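Local coordinates for protein putative cellulase CEL6 (Mycobacterium tuberculosis, PDB 1UP3) that probably hydrolyses internal beta-1,4-glucosidic bonds of cellulose as a family 6 endoglucanase, at residues S41-Q46 with V72-G77; P112-V117 with A154-A159; R181-S186 with G211-I216. All coordinates share one frame; numbering follows the deposited sequence. Where two conformers were deposited one is given.

Interaction 1: residues S41-Q46 with V72-G77; sequences SYWLDQ and VLTLYG
Trp43 and Thr74, paired across two parallel strands, carry the main side-chain contact between 41-46 and 72-77. The methyl CG2 of Thr74 sits squarely over the six-membered ring of Trp43, 3.6 Å from its centroid, a CH-pi contact. The edge of the same indole, at CZ3, meets the face of the Tyr76 ring with the planes at 89°, so the pair is T-shaped. With CG anti to the backbone N (chi1 -167°), the Tyr76 ring swings over to the indole's edge.

Polar side-chain contact centres on Thr74 OG1, which donates to Ser41 OG at 2.8 Å. The carbonyl of Ile260 accepts from both Ser41 OG and Trp43 NE1, fixing the indole at its nitrogen as well.

On the face that carries Tyr42, Leu44, Leu73 and Leu75, Leu44 CD1 touches Leu73 CD2 and Leu75 CD2, each at 4.0 Å, and the helices 50-66 and 94-108 cover these leucines. The ring of Tyr42 stacks on Tyr60 beside a bound polyether.

Four backbone hydrogen bonds join the strands, from Tyr42 N to Val72 O at one end to Tyr76 N to Leu44 O at the other. They close the beta-alpha-beta unit of strand 42-44, helix 50-66 and strand 72-75. The indole is thus gripped by a methyl on one face, a ring at its edge and a carbonyl at its N-H, which implies little freedom to rotate.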
ATOM      1  N   SER A  41      -1.173  -3.101  -6.463  0.50  6.79           N
ATOM      2  CA  SER A  41      -1.013  -1.634  -6.529  0.50  6.82           C
ATOM      3  C   SER A  41       0.338  -1.378  -7.137  1.00  6.79           C
ATOM      4  O   SER A  41       1.243  -2.234  -7.063  1.00  7.79           O
ATOM      5  CB  SER A  41      -1.092  -0.943  -5.158  1.00  7.36           C
ATOM      6  OG  SER A  41       0.077  -1.201  -4.391  1.00  8.58           O
ATOM      7  N   TYR A  42       0.501  -0.206  -7.735  1.00  5.86           N
ATOM      8  CA  TYR A  42       1.741   0.197  -8.387  1.00  6.23           C
ATOM      9  C   TYR A  42       2.476   1.164  -7.456  1.00  6.28           C
ATOM     10  O   TYR A  42       1.975   2.213  -7.140  1.00  6.02           O
ATOM     11  CB  TYR A  42       1.398   0.845  -9.738  1.00  7.39           C
ATOM     12  CG  TYR A  42       2.603   1.123 -10.606  1.00 11.25           C
ATOM     13  CD1 TYR A  42       3.190   0.106 -11.349  1.00 15.37           C
ATOM     14  CD2 TYR A  42       3.134   2.378 -10.702  1.00 19.33           C
ATOM     15  CE1 TYR A  42       4.294   0.338 -12.161  1.00 20.60           C
ATOM     16  CE2 TYR A  42       4.252   2.626 -11.520  1.00 22.63           C
ATOM     17  CZ  TYR A  42       4.821   1.605 -12.231  1.00 23.56           C
ATOM     18  OH  TYR A  42       5.941   1.845 -13.024  1.00 28.92           O
ATOM     19  N   TRP A  43       3.689   0.783  -7.034  1.00  5.66           N
ATOM     20  CA  TRP A  43       4.421   1.542  -6.037  1.00  5.34           C
ATOM     21  C   TRP A  43       5.341   2.549  -6.711  1.00  5.62           C
ATOM     22  O   TRP A  43       6.126   2.163  -7.616  1.00  7.63           O
ATOM     23  CB  TRP A  43       5.257   0.608  -5.184  1.00  5.52           C
ATOM     24  CG  TRP A  43       4.476  -0.287  -4.244  1.00  5.44           C
ATOM     25  CD1 TRP A  43       3.504  -1.179  -4.569  1.00  6.35           C
ATOM     26  CD2 TRP A  43       4.554  -0.294  -2.824  1.00  4.02           C
ATOM     27  NE1 TRP A  43       3.026  -1.793  -3.428  1.00  5.33           N
ATOM     28  CE2 TRP A  43       3.651  -1.256  -2.343  1.00  5.18           C
ATOM     29  CE3 TRP A  43       5.342   0.405  -1.895  1.00  5.15           C
ATOM     30  CZ2 TRP A  43       3.488  -1.530  -0.993  1.00  6.04           C
ATOM     31  CZ3 TRP A  43       5.197   0.124  -0.558  1.00  5.28           C
ATOM     32  CH2 TRP A  43       4.261  -0.840  -0.107  1.00  5.72           C
ATOM     33  N   LEU A  44       5.298   3.792  -6.241  1.00  5.94           N
ATOM     34  CA  LEU A  44       6.157   4.874  -6.742  1.00  6.82           C
ATOM     35  C   LEU A  44       7.050   5.391  -5.610  1.00  6.52           C
ATOM     36  O   LEU A  44       6.620   5.520  -4.467  1.00  6.77           O
ATOM     37  CB  LEU A  44       5.297   5.999  -7.240  1.00  7.69           C
ATOM     38  CG  LEU A  44       4.328   5.625  -8.359  1.00 10.71           C
ATOM     39  CD1 LEU A  44       3.400   6.816  -8.633  1.00 17.00           C
ATOM     40  CD2 LEU A  44       5.097   5.217  -9.588  1.00 15.41           C
ATOM     41  N   ASP A  45       8.290   5.673  -5.941  1.00  7.87           N
ATOM     42  CA  ASP A  45       9.226   6.258  -5.002  1.00  8.20           C
ATOM     43  C   ASP A  45      10.223   7.185  -5.679  1.00  8.72           C
ATOM     44  O   ASP A  45       9.939   7.715  -6.735  1.00  9.59           O
ATOM     45  CB  ASP A  45       9.866   5.170  -4.153  1.00  8.86           C
ATOM     46  CG  ASP A  45      10.782   4.245  -4.927  1.00 11.42           C
ATOM     47  OD1 ASP A  45      11.002   4.451  -6.149  1.00 11.77           O
ATOM     48  OD2 ASP A  45      11.349   3.260  -4.354  1.00 14.83           O
ATOM     49  N   GLN A  46      11.364   7.380  -5.028  1.00 10.42           N
ATOM     50  CA  GLN A  46      12.354   8.349  -5.504  1.00 11.00           C
ATOM     51  C   GLN A  46      13.043   7.937  -6.797  1.00 11.66           C
ATOM     52  O   GLN A  46      13.752   8.752  -7.399  1.00 13.09           O
ATOM     53  CB  GLN A  46      13.404   8.659  -4.429  1.00 11.70           C
ATOM     54  CG  GLN A  46      14.482   7.591  -4.211  1.00 13.85           C
ATOM     55  CD  GLN A  46      13.974   6.274  -3.682  1.00 15.36           C
ATOM     56  OE1 GLN A  46      13.016   6.212  -2.893  1.00 12.07           O
ATOM     57  NE2 GLN A  46      14.601   5.209  -4.113  1.00 19.89           N
ATOM     58  N   VAL A  72      -4.703   1.519  -8.688  1.00  5.44           N
ATOM     59  CA  VAL A  72      -4.288   1.702  -7.286  1.00  6.19           C
ATOM     60  C   VAL A  72      -2.800   1.992  -7.302  1.00  5.65           C
ATOM     61  O   VAL A  72      -2.000   1.204  -7.873  1.00  6.10           O
ATOM     62  CB  VAL A  72      -4.562   0.456  -6.417  1.00  6.75           C
ATOM     63  CG1 VAL A  72      -4.247   0.749  -4.989  1.00  7.32           C
ATOM     64  CG2 VAL A  72      -6.036  -0.049  -6.574  1.00  7.68           C
ATOM     65  N   LEU A  73      -2.443   3.156  -6.754  1.00  5.95           N
ATOM     66  CA  LEU A  73      -1.073   3.636  -6.701  1.00  6.94           C
ATOM     67  C   LEU A  73      -0.678   3.734  -5.225  1.00  7.13           C
ATOM     68  O   LEU A  73      -1.467   4.215  -4.409  1.00  7.71           O
ATOM     69  CB  LEU A  73      -0.941   4.999  -7.374  1.00  9.45           C
ATOM     70  CG  LEU A  73      -1.190   4.873  -8.889  1.00 14.29           C
ATOM     71  CD1 LEU A  73      -1.942   6.055  -9.346  1.00 23.55           C
ATOM     72  CD2 LEU A  73       0.094   4.759  -9.645  1.00 19.72           C
ATOM     73  N   THR A  74       0.542   3.311  -4.916  1.00  5.44           N
ATOM     74  CA  THR A  74       1.110   3.441  -3.580  1.00  5.43           C
ATOM     75  C   THR A  74       2.278   4.406  -3.592  1.00  5.40           C
ATOM     76  O   THR A  74       3.221   4.201  -4.341  1.00  6.27           O
ATOM     77  CB  THR A  74       1.526   2.093  -3.093  1.00  6.29           C
ATOM     78  OG1 THR A  74       0.355   1.254  -3.017  1.00  6.89           O
ATOM     79  CG2 THR A  74       2.090   2.176  -1.645  1.00  5.66           C
ATOM     80  N   LEU A  75       2.188   5.472  -2.813  1.00  5.16           N
ATOM     81  CA  LEU A  75       3.275   6.441  -2.734  1.00  5.23           C
ATOM     82  C   LEU A  75       4.199   6.054  -1.596  1.00  5.65           C
ATOM     83  O   LEU A  75       3.777   5.968  -0.455  1.00  6.59           O
ATOM     84  CB  LEU A  75       2.710   7.863  -2.546  1.00  5.87           C
ATOM     85  CG  LEU A  75       1.721   8.320  -3.625  1.00  7.82           C
ATOM     86  CD1 LEU A  75       1.303   9.767  -3.369  1.00 10.74           C
ATOM     87  CD2 LEU A  75       2.277   8.191  -5.044  1.00 11.28           C
ATOM     88  N   TYR A  76       5.482   5.870  -1.891  1.00  5.13           N
ATOM     89  CA  TYR A  76       6.437   5.361  -0.891  1.00  5.26           C
ATOM     90  C   TYR A  76       7.768   6.104  -1.042  1.00  5.16           C
ATOM     91  O   TYR A  76       8.802   5.504  -1.359  1.00  6.21           O
ATOM     92  CB  TYR A  76       6.582   3.839  -1.083  1.00  5.07           C
ATOM     93  CG  TYR A  76       7.268   3.047   0.021  1.00  4.97           C
ATOM     94  CD1 TYR A  76       6.899   3.235   1.344  1.00  5.94           C
ATOM     95  CD2 TYR A  76       8.213   2.086  -0.280  1.00  6.88           C
ATOM     96  CE1 TYR A  76       7.488   2.508   2.388  1.00  8.47           C
ATOM     97  CE2 TYR A  76       8.818   1.325   0.727  1.00  7.18           C
ATOM     98  CZ  TYR A  76       8.433   1.521   2.053  1.00  7.07           C
ATOM     99  OH  TYR A  76       9.043   0.780   3.063  1.00  7.74           O
ATOM    100  N   GLY A  77       7.708   7.424  -0.888  1.00  5.57           N
ATOM    101  CA  GLY A  77       8.862   8.301  -1.090  1.00  5.80           C
ATOM    102  C   GLY A  77       9.247   9.143   0.118  1.00  6.44           C
ATOM    103  O   GLY A  77      10.097  10.029  -0.029  1.00  6.25           O
TER

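Interaction 2: residues P112-V117 with A154-A159; sequences PATIIV and AVYVDA
Tyr156 leans across to Thr114 and Ile116 where 112-117 and 154-159 run side by side as neighbouring parallel strands of the distorted alpha/beta barrel characteristic of family 6 glycoside hydrolases. Along the backbone five hydrogen bonds form a regular ladder, from Ala154 N to Ala113 O through to Asp158 N to Val117 O, with no break in the register.

The tyrosine can be followed outward. Its CB lies 4.0 Å from Ile115 O and 4.1 Å from the methyl CD1 of Ile116. With CG anti to the carbonyl carbon (chi1 -62°), the ring rises from the strand beside its own backbone N, and Tyr156 CD1 then has Thr114 CG2 at 4.1 Å. One atom further, Tyr156 CE1 comes to 3.9 Å from Thr114 CG2. The methyl comes at the ring obliquely, so this is ordinary apolar packing. At the tip, OH leaves both strands and hydrogen-bonds Asp255 OD2, giving the buried hydroxyl a carboxylate partner two strands beyond 184-187.

The opposite face of the sheet is aliphatic: Val117 and Val155 meet there, and helix 130-147 packs on Val117 and Val157. At the C-terminal end, where the fold holds its substrate, Asp158 is buried. Its OD2 accepts from the backbone N of Asp120, a glycan-pocket residue, and of Gly160, while OD1 bonds Ser186 OG. The Asp158 side chain, about 7 Å from a bound glucose unit, thereby ties these strand ends together. On the aliphatic face the closest touch is between methyls, Val117 CG2 and Val155 CG1, 3.6 Å apart.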
ATOM      1  N   PRO A 112      -9.721   9.068 -12.295  1.00  8.10           N
ATOM      2  CA  PRO A 112      -9.979   8.149 -11.179  1.00  7.51           C
ATOM      3  C   PRO A 112      -8.701   7.454 -10.732  1.00  7.84           C
ATOM      4  O   PRO A 112      -7.908   7.006 -11.560  1.00  6.81           O
ATOM      5  CB  PRO A 112     -10.927   7.112 -11.779  1.00  8.96           C
ATOM      6  CG  PRO A 112     -11.524   7.793 -12.895  1.00  8.34           C
ATOM      7  CD  PRO A 112     -10.470   8.639 -13.496  1.00  8.76           C
ATOM      8  N   ALA A 113      -8.487   7.393  -9.425  1.00  6.86           N
ATOM      9  CA  ALA A 113      -7.353   6.658  -8.871  1.00  7.07           C
ATOM     10  C   ALA A 113      -7.620   6.388  -7.399  1.00  7.37           C
ATOM     11  O   ALA A 113      -8.302   7.170  -6.729  1.00  8.91           O
ATOM     12  CB  ALA A 113      -6.008   7.420  -9.044  1.00  7.05           C
ATOM     13  N   THR A 114      -7.064   5.298  -6.921  1.00  7.30           N
ATOM     14  CA  THR A 114      -6.980   4.994  -5.503  1.00  6.36           C
ATOM     15  C   THR A 114      -5.521   5.186  -5.092  1.00  7.33           C
ATOM     16  O   THR A 114      -4.627   4.691  -5.781  1.00  6.03           O
ATOM     17  CB  THR A 114      -7.426   3.563  -5.300  1.00  8.34           C
ATOM     18  OG1 THR A 114      -8.793   3.416  -5.683  1.00 10.66           O
ATOM     19  CG2 THR A 114      -7.346   3.125  -3.810  1.00  7.35           C
ATOM     20  N   ILE A 115      -5.279   5.998  -4.061  1.00  8.26           N
ATOM     21  CA  ILE A 115      -3.923   6.351  -3.653  1.00  8.99           C
ATOM     22  C   ILE A 115      -3.723   5.924  -2.223  1.00  8.81           C
ATOM     23  O   ILE A 115      -4.489   6.333  -1.361  1.00  8.91           O
ATOM     24  CB  ILE A 115      -3.634   7.853  -3.782  1.00 10.50           C
ATOM     25  CG1 ILE A 115      -4.093   8.401  -5.146  0.50  8.14           C
ATOM     26  CG2 ILE A 115      -2.136   8.127  -3.534  0.50  9.61           C
ATOM     27  CD1 ILE A 115      -3.399   7.826  -6.350  0.50  6.99           C
ATOM     28  N   ILE A 116      -2.707   5.095  -2.007  1.00  5.50           N
ATOM     29  CA  ILE A 116      -2.272   4.665  -0.682  1.00  5.34           C
ATOM     30  C   ILE A 116      -1.052   5.543  -0.323  1.00  5.24           C
ATOM     31  O   ILE A 116      -0.002   5.475  -0.966  1.00  5.41           O
ATOM     32  CB  ILE A 116      -1.890   3.203  -0.671  1.00  5.66           C
ATOM     33  CG1 ILE A 116      -2.993   2.300  -1.274  1.00  7.39           C
ATOM     34  CG2 ILE A 116      -1.464   2.789   0.745  1.00  6.28           C
ATOM     35  CD1 ILE A 116      -4.278   2.392  -0.526  1.00  7.78           C
ATOM     36  N   VAL A 117      -1.209   6.399   0.673  1.00  4.87           N
ATOM     37  CA  VAL A 117      -0.195   7.409   1.004  1.00  5.14           C
ATOM     38  C   VAL A 117       0.738   6.873   2.106  1.00  4.87           C
ATOM     39  O   VAL A 117       0.358   6.737   3.278  1.00  5.06           O
ATOM     40  CB  VAL A 117      -0.824   8.718   1.498  1.00  6.37           C
ATOM     41  CG1 VAL A 117       0.238   9.774   1.801  1.00  7.00           C
ATOM     42  CG2 VAL A 117      -1.820   9.254   0.514  1.00  6.45           C
ATOM     43  N   ALA A 154      -9.433   8.632  -4.635  1.00  6.38           N
ATOM     44  CA  ALA A 154      -9.826   8.075  -3.357  1.00  6.10           C
ATOM     45  C   ALA A 154      -8.550   7.868  -2.578  1.00  5.81           C
ATOM     46  O   ALA A 154      -7.753   6.998  -2.915  1.00  5.80           O
ATOM     47  CB  ALA A 154     -10.563   6.799  -3.526  1.00  7.64           C
ATOM     48  N   VAL A 155      -8.343   8.694  -1.562  1.00  5.42           N
ATOM     49  CA  VAL A 155      -7.034   8.788  -0.883  1.00  5.60           C
ATOM     50  C   VAL A 155      -7.125   8.133   0.484  1.00  5.44           C
ATOM     51  O   VAL A 155      -8.006   8.487   1.285  1.00  5.32           O
ATOM     52  CB  VAL A 155      -6.561  10.252  -0.769  1.00  5.56           C
ATOM     53  CG1 VAL A 155      -5.200  10.324  -0.028  1.00  6.96           C
ATOM     54  CG2 VAL A 155      -6.467  10.893  -2.150  1.00  6.45           C
ATOM     55  N   TYR A 156      -6.201   7.213   0.742  1.00  5.44           N
ATOM     56  CA  TYR A 156      -6.152   6.464   2.003  1.00  5.07           C
ATOM     57  C   TYR A 156      -4.764   6.663   2.593  1.00  5.26           C
ATOM     58  O   TYR A 156      -3.755   6.293   1.989  1.00  5.47           O
ATOM     59  CB  TYR A 156      -6.436   4.962   1.804  1.00  4.67           C
ATOM     60  CG  TYR A 156      -7.821   4.690   1.253  1.00  5.59           C
ATOM     61  CD1 TYR A 156      -8.039   4.647  -0.114  1.00  4.81           C
ATOM     62  CD2 TYR A 156      -8.920   4.502   2.087  1.00  4.41           C
ATOM     63  CE1 TYR A 156      -9.283   4.431  -0.651  1.00  5.59           C
ATOM     64  CE2 TYR A 156     -10.197   4.299   1.531  1.00  5.07           C
ATOM     65  CZ  TYR A 156     -10.367   4.277   0.180  1.00  7.57           C
ATOM     66  OH  TYR A 156     -11.613   4.058  -0.370  1.00  6.75           O
ATOM     67  N   VAL A 157      -4.691   7.276   3.763  1.00  4.30           N
ATOM     68  CA  VAL A 157      -3.416   7.497   4.451  1.00  5.32           C
ATOM     69  C   VAL A 157      -3.017   6.249   5.209  1.00  5.69           C
ATOM     70  O   VAL A 157      -3.807   5.671   5.955  1.00  4.86           O
ATOM     71  CB  VAL A 157      -3.560   8.668   5.468  1.00  5.78           C
ATOM     72  CG1 VAL A 157      -2.277   8.850   6.211  1.00  7.21           C
ATOM     73  CG2 VAL A 157      -4.017   9.929   4.715  1.00  6.32           C
ATOM     74  N   ASP A 158      -1.791   5.789   5.064  1.00  5.65           N
ATOM     75  CA  ASP A 158      -1.494   4.531   5.727  1.00  6.13           C
ATOM     76  C   ASP A 158      -1.474   4.692   7.243  1.00  6.11           C
ATOM     77  O   ASP A 158      -0.890   5.655   7.786  1.00  6.45           O
ATOM     78  CB  ASP A 158      -0.195   3.940   5.235  1.00  6.37           C
ATOM     79  CG  ASP A 158       0.010   2.556   5.782  1.00  7.96           C
ATOM     80  OD1 ASP A 158      -0.696   1.642   5.314  1.00  8.24           O
ATOM     81  OD2 ASP A 158       0.763   2.333   6.780  1.00  7.64           O
ATOM     82  N   ALA A 159      -1.990   3.667   7.945  1.00  4.82           N
ATOM     83  CA  ALA A 159      -2.180   3.733   9.388  1.00  5.20           C
ATOM     84  C   ALA A 159      -1.614   2.492  10.129  1.00  5.79           C
ATOM     85  O   ALA A 159      -2.046   2.195  11.254  1.00  8.29           O
ATOM     86  CB  ALA A 159      -3.661   3.893   9.687  1.00  5.29           C
TER

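Interaction 3: residues R181-S186 with G211-I216; sequences RARGFS and GSHYVI. With SO4 (sulfate ion), chain D.
Phe185 and Tyr214 form the tight, buried part of the contact between 181-186 and 211-216, while Arg183 and His213 make its polar margin. The rings of Phe185 and Tyr214 lie side by side with planes at 25°, but they are slid so far apart that they barely overlap. What covers the phenyl face is the tyrosine's CB, 3.5 Å from the ring centroid in a CH-pi contact. Both side chains hold CG between the backbone N and the carbonyl carbon, which lets them point the same way. Ser212 OG comes up in the plane of the phenyl ring, 3.2 Å from Phe185 CE1; its hydrogen-bond partner is Thr209 OG1. Helix 195-208 packs over both aromatics, completing the beta-alpha-beta unit. Three backbone hydrogen bonds, His213 N to Arg183 O, Phe185 N to His213 O and Val215 N to Phe185 O, join the parallel strands. Gly184 CA lies 3.0 Å from His213 O, a short CA-H...O contact that brings the backbones close because glycine has no side chain.

Toward the partly exposed side, the packing turns from apolar to polar: the guanidinium of Arg183 lies flat on the imidazole of His213, centres 3.6 Å apart and planes at 12°. The arginine bends at chi2 (61°) to bring its plane over the ring. A water bridges Arg183 O and His213 ND1, and Arg183 NE forms a salt bridge with Asp255. At the guanidinium edge, NH1 and NH2 each donate to a separate oxygen of a sulfate, NH2 reaching O2 at 2.9 Å; the ion probably came from the crystallisation liquor.

Asp255 and the sulfate would offset the arginine's charge and help fix its plane, consistent with its lying flat on the imidazole.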
ATOM      1  N   ARG A 181     -10.167  15.069   5.193  1.00 11.45           N
ATOM      2  CA  ARG A 181     -10.166  15.543   3.824  1.00 11.08           C
ATOM      3  C   ARG A 181     -10.009  14.380   2.824  1.00  9.57           C
ATOM      4  O   ARG A 181     -10.401  14.480   1.680  1.00 11.71           O
ATOM      5  CB  ARG A 181      -9.021  16.543   3.655  1.00 12.36           C
ATOM      6  CG  ARG A 181      -9.040  17.320   2.376  1.00 19.55           C
ATOM      7  CD  ARG A 181      -8.080  18.515   2.310  0.50 22.55           C
ATOM      8  NE  ARG A 181      -8.149  19.429   3.455  0.50 27.26           N
ATOM      9  CZ  ARG A 181      -9.143  20.281   3.716  0.50 32.12           C
ATOM     10  NH1 ARG A 181     -10.218  20.351   2.937  0.50 34.41           N
ATOM     11  NH2 ARG A 181      -9.071  21.065   4.788  0.50 33.23           N
ATOM     12  N   ALA A 182      -9.421  13.290   3.294  1.00  8.66           N
ATOM     13  CA  ALA A 182      -9.217  12.097   2.475  1.00  8.15           C
ATOM     14  C   ALA A 182     -10.436  11.174   2.620  1.00  8.00           C
ATOM     15  O   ALA A 182     -11.404  11.491   3.340  1.00  9.28           O
ATOM     16  CB  ALA A 182      -7.967  11.395   2.902  1.00  7.30           C
ATOM     17  N   ARG A 183     -10.417  10.029   1.936  1.00  7.77           N
ATOM     18  CA  ARG A 183     -11.454   9.022   2.140  1.00  7.40           C
ATOM     19  C   ARG A 183     -11.239   8.297   3.455  1.00  7.65           C
ATOM     20  O   ARG A 183     -12.207   7.898   4.110  1.00  7.47           O
ATOM     21  CB  ARG A 183     -11.479   8.029   0.968  1.00  8.18           C
ATOM     22  CG  ARG A 183     -12.512   6.932   1.065  1.00  7.96           C
ATOM     23  CD  ARG A 183     -13.958   7.417   1.123  1.00  8.58           C
ATOM     24  NE  ARG A 183     -14.872   6.290   1.253  1.00  7.84           N
ATOM     25  CZ  ARG A 183     -16.173   6.371   1.398  1.00 11.30           C
ATOM     26  NH1 ARG A 183     -16.772   7.556   1.407  1.00 12.04           N
ATOM     27  NH2 ARG A 183     -16.896   5.261   1.509  1.00  9.94           N
ATOM     28  N   GLY A 184      -9.978   8.078   3.814  1.00  7.56           N
ATOM     29  CA  GLY A 184      -9.667   7.434   5.076  1.00  6.78           C
ATOM     30  C   GLY A 184      -8.237   6.942   5.153  1.00  5.73           C
ATOM     31  O   GLY A 184      -7.278   7.682   4.903  1.00  7.12           O
ATOM     32  N   PHE A 185      -8.096   5.685   5.550  1.00  5.71           N
ATOM     33  CA  PHE A 185      -6.793   5.128   5.861  1.00  4.64           C
ATOM     34  C   PHE A 185      -6.631   3.671   5.393  1.00  4.52           C
ATOM     35  O   PHE A 185      -7.599   3.024   5.040  1.00  4.88           O
ATOM     36  CB  PHE A 185      -6.537   5.240   7.403  1.00  5.49           C
ATOM     37  CG  PHE A 185      -7.563   4.530   8.233  1.00  5.10           C
ATOM     38  CD1 PHE A 185      -8.753   5.159   8.564  1.00  5.04           C
ATOM     39  CD2 PHE A 185      -7.345   3.231   8.717  1.00  5.66           C
ATOM     40  CE1 PHE A 185      -9.713   4.520   9.341  1.00  5.91           C
ATOM     41  CE2 PHE A 185      -8.306   2.616   9.512  1.00  5.62           C
ATOM     42  CZ  PHE A 185      -9.499   3.244   9.793  1.00  4.54           C
ATOM     43  N   SER A 186      -5.383   3.189   5.392  1.00  5.20           N
ATOM     44  CA  SER A 186      -5.091   1.805   5.020  1.00  4.74           C
ATOM     45  C   SER A 186      -4.460   1.059   6.153  1.00  4.98           C
ATOM     46  O   SER A 186      -3.752   1.642   6.986  1.00  5.01           O
ATOM     47  CB  SER A 186      -4.197   1.740   3.755  1.00  5.96           C
ATOM     48  OG  SER A 186      -3.035   2.510   3.925  1.00  6.07           O
ATOM     49  N   GLY A 211     -15.755   8.817  11.474  1.00 11.79           N
ATOM     50  CA  GLY A 211     -16.361   7.906  10.517  1.00 11.21           C
ATOM     51  C   GLY A 211     -15.587   7.679   9.242  1.00 11.08           C
ATOM     52  O   GLY A 211     -16.184   7.323   8.216  1.00 11.56           O
ATOM     53  N   SER A 212     -14.281   7.836   9.298  1.00 10.50           N
ATOM     54  CA  SER A 212     -13.481   7.630   8.091  0.60  9.08           C
ATOM     55  C   SER A 212     -13.542   6.163   7.664  1.00  8.91           C
ATOM     56  O   SER A 212     -13.848   5.256   8.462  1.00  9.13           O
ATOM     57  CB  SER A 212     -12.054   8.070   8.294  0.60  9.55           C
ATOM     58  OG  SER A 212     -11.397   7.181   9.150  0.60  9.77           O
ATOM     59  N   HIS A 213     -13.283   5.935   6.382  1.00  6.76           N
ATOM     60  CA  HIS A 213     -13.332   4.605   5.801  1.00  7.42           C
ATOM     61  C   HIS A 213     -11.917   4.056   5.616  1.00  6.60           C
ATOM     62  O   HIS A 213     -10.941   4.795   5.721  1.00  6.43           O
ATOM     63  CB  HIS A 213     -14.083   4.667   4.466  1.00  7.45           C
ATOM     64  CG  HIS A 213     -15.557   4.938   4.621  1.00  7.97           C
ATOM     65  ND1 HIS A 213     -16.063   6.194   4.878  1.00 12.00           N
ATOM     66  CD2 HIS A 213     -16.624   4.099   4.560  1.00  9.86           C
ATOM     67  CE1 HIS A 213     -17.383   6.115   4.990  1.00 12.57           C
ATOM     68  NE2 HIS A 213     -17.752   4.857   4.808  1.00 13.02           N
ATOM     69  N   TYR A 214     -11.793   2.764   5.310  1.00  6.06           N
ATOM     70  CA  TYR A 214     -10.464   2.167   5.242  1.00  5.50           C
ATOM     71  C   TYR A 214     -10.420   0.995   4.261  1.00  5.79           C
ATOM     72  O   TYR A 214     -11.458   0.408   3.896  1.00  5.49           O
ATOM     73  CB  TYR A 214      -9.936   1.726   6.647  1.00  4.91           C
ATOM     74  CG  TYR A 214     -10.806   0.705   7.333  1.00  6.17           C
ATOM     75  CD1 TYR A 214     -11.913   1.103   8.093  1.00  7.48           C
ATOM     76  CD2 TYR A 214     -10.612  -0.637   7.139  1.00  5.61           C
ATOM     77  CE1 TYR A 214     -12.750   0.174   8.669  1.00  7.03           C
ATOM     78  CE2 TYR A 214     -11.456  -1.578   7.712  1.00  7.02           C
ATOM     79  CZ  TYR A 214     -12.521  -1.182   8.451  1.00  8.31           C
ATOM     80  OH  TYR A 214     -13.382  -2.137   8.962  1.00  7.75           O
ATOM     81  N   VAL A 215      -9.201   0.667   3.883  1.00  6.30           N
ATOM     82  CA  VAL A 215      -8.940  -0.521   3.095  1.00  5.32           C
ATOM     83  C   VAL A 215      -7.935  -1.401   3.852  1.00  4.64           C
ATOM     84  O   VAL A 215      -7.157  -0.886   4.656  1.00  5.66           O
ATOM     85  CB  VAL A 215      -8.404  -0.156   1.718  1.00  5.44           C
ATOM     86  CG1 VAL A 215      -9.439   0.576   0.914  1.00  6.15           C
ATOM     87  CG2 VAL A 215      -7.122   0.677   1.813  1.00  5.47           C
ATOM     88  N   ILE A 216      -8.008  -2.707   3.623  1.00  3.69           N
ATOM     89  CA  ILE A 216      -7.137  -3.682   4.250  1.00  3.37           C
ATOM     90  C   ILE A 216      -6.353  -4.392   3.102  1.00  3.93           C
ATOM     91  O   ILE A 216      -6.972  -4.903   2.159  1.00  4.70           O
ATOM     92  CB  ILE A 216      -7.916  -4.710   5.078  1.00  4.26           C
ATOM     93  CG1 ILE A 216      -8.686  -4.037   6.227  1.00  5.19           C
ATOM     94  CG2 ILE A 216      -6.966  -5.744   5.653  1.00  4.58           C
ATOM     95  CD1 ILE A 216      -9.751  -4.929   6.868  1.00  5.80           C
TER
HETATM   96  S   SO4 D 386     -20.423   6.379   2.355  1.00 37.88           S
HETATM   97  O1  SO4 D 386     -19.654   7.552   1.934  1.00 35.04           O
HETATM   98  O2  SO4 D 386     -19.746   5.100   2.122  1.00 34.10           O
HETATM   99  O3  SO4 D 386     -21.667   6.332   1.573  1.00 38.24           O
HETATM  100  O4  SO4 D 386     -20.768   6.525   3.771  1.00 37.62           O
HETATM  101  O   HOH W   1     -14.785   8.667   4.742  1.00 15.77           O

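All three contacts pair parallel neighbours in one seven-stranded sheet, and they follow one another along the chain. Interactions 1 and 2 share the join between strands 72-75 and 113-117, where Leu73 bonds by its backbone to Thr114 and Ile116. Interactions 2 and 3 meet through strands 153-158 and 184-187, whereas 1 and 3 stay apart, their centres about 17 Å from each other. Every touching residue of interaction 2 is buried, and its side-chain contacts are mostly apolar, valine methyls on one face and the Tyr156 side chain on the other. Interaction 1 includes the outermost strand 42-44 and relies on aromatic rings. Interaction 3, farthest from the chain's centre, adds charge, water and a bound anion.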